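Local coordinates for beta-hexosaminidase Amuc_2018 (PDB 6JEA), which hydrolyses terminal non-reducing N-acetylhexosamine residues from glycans, including terminally unbranched N-glycans and chitobiose, as a family 20 glycoside hydrolase, at residues Q305-G310 against Y322-G327. Numbering follows the deposited sequence.
Sequences QFWYEG and YAWRQG. With NAG (2-acetamido-2-deoxy-beta-D-glucopyranose), chain B.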
ATOM      1  N   GLN A 305       5.557   1.374 -11.856  1.00 28.65           N
ATOM      2  CA  GLN A 305       4.205   1.757 -11.478  1.00 30.03           C
ATOM      3  C   GLN A 305       4.176   3.253 -11.210  1.00 27.38           C
ATOM      4  O   GLN A 305       5.193   3.846 -10.841  1.00 26.05           O
ATOM      5  CB  GLN A 305       3.718   0.996 -10.246  1.00 28.37           C
ATOM      6  CG  GLN A 305       3.400  -0.454 -10.512  1.00 28.85           C
ATOM      7  CD  GLN A 305       2.727  -1.110  -9.332  1.00 34.05           C
ATOM      8  OE1 GLN A 305       2.781  -0.600  -8.213  1.00 28.72           O
ATOM      9  NE2 GLN A 305       2.089  -2.251  -9.571  1.00 35.01           N
ATOM     10  N   PHE A 306       3.010   3.869 -11.410  1.00 26.91           N
ATOM     11  CA  PHE A 306       2.934   5.323 -11.284  1.00 28.62           C
ATOM     12  C   PHE A 306       1.678   5.754 -10.542  1.00 29.54           C
ATOM     13  O   PHE A 306       0.649   5.080 -10.588  1.00 30.24           O
ATOM     14  CB  PHE A 306       2.942   6.023 -12.652  1.00 28.09           C
ATOM     15  CG  PHE A 306       4.136   5.701 -13.501  1.00 29.73           C
ATOM     16  CD1 PHE A 306       4.120   4.613 -14.358  1.00 30.31           C
ATOM     17  CD2 PHE A 306       5.264   6.501 -13.465  1.00 30.65           C
ATOM     18  CE1 PHE A 306       5.213   4.319 -15.152  1.00 32.84           C
ATOM     19  CE2 PHE A 306       6.361   6.210 -14.256  1.00 31.91           C
ATOM     20  CZ  PHE A 306       6.334   5.118 -15.101  1.00 27.33           C
ATOM     21  N   TRP A 307       1.773   6.893  -9.856  1.00 25.88           N
ATOM     22  CA  TRP A 307       0.580   7.650  -9.500  1.00 29.72           C
ATOM     23  C   TRP A 307       0.033   8.291 -10.769  1.00 28.94           C
ATOM     24  O   TRP A 307       0.751   9.027 -11.453  1.00 31.83           O
ATOM     25  CB  TRP A 307       0.895   8.716  -8.453  1.00 28.58           C
ATOM     26  CG  TRP A 307       1.461   8.184  -7.166  1.00 29.73           C
ATOM     27  CD1 TRP A 307       2.721   8.389  -6.682  1.00 26.87           C
ATOM     28  CD2 TRP A 307       0.788   7.362  -6.199  1.00 27.13           C
ATOM     29  NE1 TRP A 307       2.875   7.747  -5.477  1.00 28.25           N
ATOM     30  CE2 TRP A 307       1.705   7.110  -5.157  1.00 28.69           C
ATOM     31  CE3 TRP A 307      -0.496   6.816  -6.113  1.00 25.98           C
ATOM     32  CZ2 TRP A 307       1.377   6.334  -4.044  1.00 26.80           C
ATOM     33  CZ3 TRP A 307      -0.821   6.047  -5.006  1.00 25.84           C
ATOM     34  CH2 TRP A 307       0.111   5.814  -3.987  1.00 25.86           C
ATOM     35  N   TYR A 308      -1.224   8.008 -11.096  1.00 28.29           N
ATOM     36  CA  TYR A 308      -1.746   8.371 -12.407  1.00 32.27           C
ATOM     37  C   TYR A 308      -1.836   9.884 -12.572  1.00 32.21           C
ATOM     38  O   TYR A 308      -2.295  10.596 -11.673  1.00 32.43           O
ATOM     39  CB  TYR A 308      -3.118   7.739 -12.626  1.00 32.22           C
ATOM     40  CG  TYR A 308      -3.622   7.840 -14.049  1.00 36.33           C
ATOM     41  CD1 TYR A 308      -2.812   7.480 -15.120  1.00 35.73           C
ATOM     42  CD2 TYR A 308      -4.912   8.278 -14.321  1.00 39.74           C
ATOM     43  CE1 TYR A 308      -3.270   7.561 -16.423  1.00 35.61           C
ATOM     44  CE2 TYR A 308      -5.380   8.363 -15.624  1.00 41.40           C
ATOM     45  CZ  TYR A 308      -4.554   8.002 -16.668  1.00 40.01           C
ATOM     46  OH  TYR A 308      -5.013   8.084 -17.962  1.00 45.25           O
ATOM     47  N   GLU A 309      -1.379  10.369 -13.724  1.00 33.71           N
ATOM     48  CA  GLU A 309      -1.618  11.737 -14.169  1.00 38.73           C
ATOM     49  C   GLU A 309      -2.241  11.662 -15.553  1.00 41.61           C
ATOM     50  O   GLU A 309      -1.634  11.107 -16.475  1.00 43.81           O
ATOM     51  CB  GLU A 309      -0.326  12.563 -14.199  1.00 38.46           C
ATOM     52  CG  GLU A 309       0.305  12.833 -12.833  1.00 33.78           C
ATOM     53  CD  GLU A 309      -0.479  13.829 -11.988  1.00 39.37           C
ATOM     54  OE1 GLU A 309      -1.573  14.257 -12.412  1.00 45.31           O
ATOM     55  OE2 GLU A 309       0.006  14.188 -10.893  1.00 38.18           O
ATOM     56  N   GLY A 310      -3.447  12.216 -15.693  1.00 46.50           N
ATOM     57  CA  GLY A 310      -4.206  12.024 -16.922  1.00 51.30           C
ATOM     58  C   GLY A 310      -3.466  12.486 -18.163  1.00 53.92           C
ATOM     59  O   GLY A 310      -3.325  11.737 -19.133  1.00 52.10           O
ATOM     60  N   TYR A 322      -2.061   4.183 -10.500  1.00 26.20           N
ATOM     61  CA  TYR A 322      -2.949   4.253  -9.350  1.00 27.11           C
ATOM     62  C   TYR A 322      -3.870   5.453  -9.502  1.00 30.58           C
ATOM     63  O   TYR A 322      -3.398   6.574  -9.720  1.00 32.42           O
ATOM     64  CB  TYR A 322      -2.161   4.384  -8.042  1.00 26.09           C
ATOM     65  CG  TYR A 322      -1.324   3.188  -7.646  1.00 26.90           C
ATOM     66  CD1 TYR A 322      -0.175   2.849  -8.351  1.00 27.80           C
ATOM     67  CD2 TYR A 322      -1.663   2.421  -6.541  1.00 27.63           C
ATOM     68  CE1 TYR A 322       0.600   1.763  -7.980  1.00 25.90           C
ATOM     69  CE2 TYR A 322      -0.892   1.336  -6.161  1.00 31.89           C
ATOM     70  CZ  TYR A 322       0.238   1.014  -6.883  1.00 27.33           C
ATOM     71  OH  TYR A 322       1.001  -0.066  -6.506  1.00 33.11           O
ATOM     72  N   ALA A 323      -5.174   5.222  -9.383  1.00 27.90           N
ATOM     73  CA  ALA A 323      -6.123   6.320  -9.267  1.00 30.15           C
ATOM     74  C   ALA A 323      -6.112   6.824  -7.832  1.00 34.61           C
ATOM     75  O   ALA A 323      -6.301   6.043  -6.896  1.00 34.97           O
ATOM     76  CB  ALA A 323      -7.529   5.873  -9.670  1.00 29.73           C
ATOM     77  N   TRP A 324      -5.879   8.123  -7.654  1.00 35.02           N
ATOM     78  CA  TRP A 324      -5.697   8.669  -6.311  1.00 30.21           C
ATOM     79  C   TRP A 324      -6.370  10.011  -6.066  1.00 34.29           C
ATOM     80  O   TRP A 324      -6.657  10.317  -4.904  1.00 32.75           O
ATOM     81  CB  TRP A 324      -4.203   8.803  -5.994  1.00 28.13           C
ATOM     82  CG  TRP A 324      -3.439   9.607  -7.009  1.00 35.10           C
ATOM     83  CD1 TRP A 324      -3.083   9.216  -8.269  1.00 34.34           C
ATOM     84  CD2 TRP A 324      -2.929  10.935  -6.845  1.00 30.88           C
ATOM     85  NE1 TRP A 324      -2.389  10.218  -8.900  1.00 30.67           N
ATOM     86  CE2 TRP A 324      -2.280  11.285  -8.047  1.00 36.56           C
ATOM     87  CE3 TRP A 324      -2.960  11.864  -5.801  1.00 34.22           C
ATOM     88  CZ2 TRP A 324      -1.668  12.524  -8.233  1.00 42.20           C
ATOM     89  CZ3 TRP A 324      -2.351  13.094  -5.988  1.00 39.23           C
ATOM     90  CH2 TRP A 324      -1.714  13.412  -7.193  1.00 40.10           C
ATOM     91  N   ARG A 325      -6.637  10.822  -7.085  1.00 33.74           N
ATOM     92  CA  ARG A 325      -7.193  12.148  -6.858  1.00 38.93           C
ATOM     93  C   ARG A 325      -8.685  12.082  -6.543  1.00 40.85           C
ATOM     94  O   ARG A 325      -9.415  11.217  -7.040  1.00 38.02           O
ATOM     95  CB  ARG A 325      -6.962  13.048  -8.072  1.00 38.81           C
ATOM     96  CG  ARG A 325      -5.513  13.447  -8.290  1.00 39.44           C
ATOM     97  CD  ARG A 325      -5.391  14.443  -9.432  1.00 44.63           C
ATOM     98  NE  ARG A 325      -4.000  14.768  -9.736  1.00 48.44           N
ATOM     99  CZ  ARG A 325      -3.306  15.726  -9.129  1.00 52.28           C
ATOM    100  NH1 ARG A 325      -3.873  16.456  -8.177  1.00 47.67           N
ATOM    101  NH2 ARG A 325      -2.044  15.954  -9.471  1.00 51.44           N
ATOM    102  N   GLN A 326      -9.128  13.021  -5.710  1.00 44.47           N
ATOM    103  CA  GLN A 326     -10.529  13.088  -5.313  1.00 43.67           C
ATOM    104  C   GLN A 326     -11.432  13.253  -6.530  1.00 43.11           C
ATOM    105  O   GLN A 326     -11.249  14.168  -7.337  1.00 43.72           O
ATOM    106  CB  GLN A 326     -10.735  14.251  -4.341  0.50 44.76           C
ATOM    107  CG  GLN A 326     -12.190  14.637  -4.116  0.50 48.20           C
ATOM    108  CD  GLN A 326     -12.906  13.708  -3.156  0.50 45.45           C
ATOM    109  OE1 GLN A 326     -12.310  13.192  -2.211  0.50 42.91           O
ATOM    110  NE2 GLN A 326     -14.195  13.493  -3.393  0.50 43.39           N
ATOM    111  N   GLY A 327     -12.409  12.356  -6.659  1.00 44.03           N
ATOM    112  CA  GLY A 327     -13.405  12.470  -7.706  1.00 40.71           C
ATOM    113  C   GLY A 327     -12.936  12.192  -9.116  1.00 44.16           C
ATOM    114  O   GLY A 327     -13.636  12.544 -10.067  1.00 45.88           O
TER
HETATM  115  C1  NAG B 501      -0.943  12.334  -1.363  1.00 34.48           C
HETATM  116  C2  NAG B 501       0.517  12.653  -1.695  1.00 33.08           C
HETATM  117  C3  NAG B 501       1.420  12.361  -0.496  1.00 34.36           C
HETATM  118  C4  NAG B 501       0.883  13.017   0.768  1.00 34.76           C
HETATM  119  C5  NAG B 501      -0.577  12.637   0.971  1.00 33.33           C
HETATM  120  C6  NAG B 501      -1.211  13.316   2.160  1.00 32.92           C
HETATM  121  C7  NAG B 501       1.190  12.429  -4.049  1.00 33.94           C
HETATM  122  C8  NAG B 501       1.627  11.479  -5.121  1.00 31.97           C
HETATM  123  N2  NAG B 501       0.954  11.886  -2.851  1.00 32.24           N
HETATM  124  O1  NAG B 501      -1.754  12.720  -2.424  1.00 34.36           O
HETATM  125  O3  NAG B 501       2.727  12.850  -0.775  1.00 39.59           O
HETATM  126  O4  NAG B 501       1.633  12.583   1.898  1.00 34.57           O
HETATM  127  O5  NAG B 501      -1.331  13.027  -0.184  1.00 32.71           O
HETATM  128  O6  NAG B 501      -2.555  12.890   2.337  1.00 33.20           O
HETATM  129  O7  NAG B 501       1.057  13.630  -4.258  1.00 38.67           O
HETATM  130  O   HOH W   1      -4.658  12.102 -11.564  1.00 39.16           O
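Trp307 and Tyr322 pair in parallel on strands 303-307 and 320-323: Tyr322 N donates to Phe306 O (2.9 Å), and Tyr308 N to Tyr322 O (2.9 Å). Beside this pairing, Tyr322 OH donates to Gln305 OE1 at 2.5 Å. The hydroxyl sits 35° out of the carbonyl plane of the amide. The six-membered ring of Trp307 lies obliquely against Tyr322, with CE3 3.5 Å from Tyr322 CB. Trp307 meets Trp324 edge-to-face: its edge points to the face of Trp324, with the planes 66° apart. With CG between the backbone N and the carbonyl carbon (chi1 55°), Trp324 turns its indole so that NE1 donates to Tyr308 O (2.8 Å), which fixes the rotation of the ring. A water also donates to Tyr308 O. Beyond the indole, Arg325 NH2 forms a salt bridge with Glu309 OE2 (3.1 Å), on the syn lone pair. Glu309 OE2 also accepts from the backbone N of Glu258, an active-site residue. The N-acetyl methyl C8 of the bound sugar lies over one face of Trp307, 3.6 Å from CD1, and over a face of Trp324, a substrate-binding residue. These neighbouring parallel strands belong to the TIM barrel of family 20, and their C-terminal ends wall the acetamido pocket.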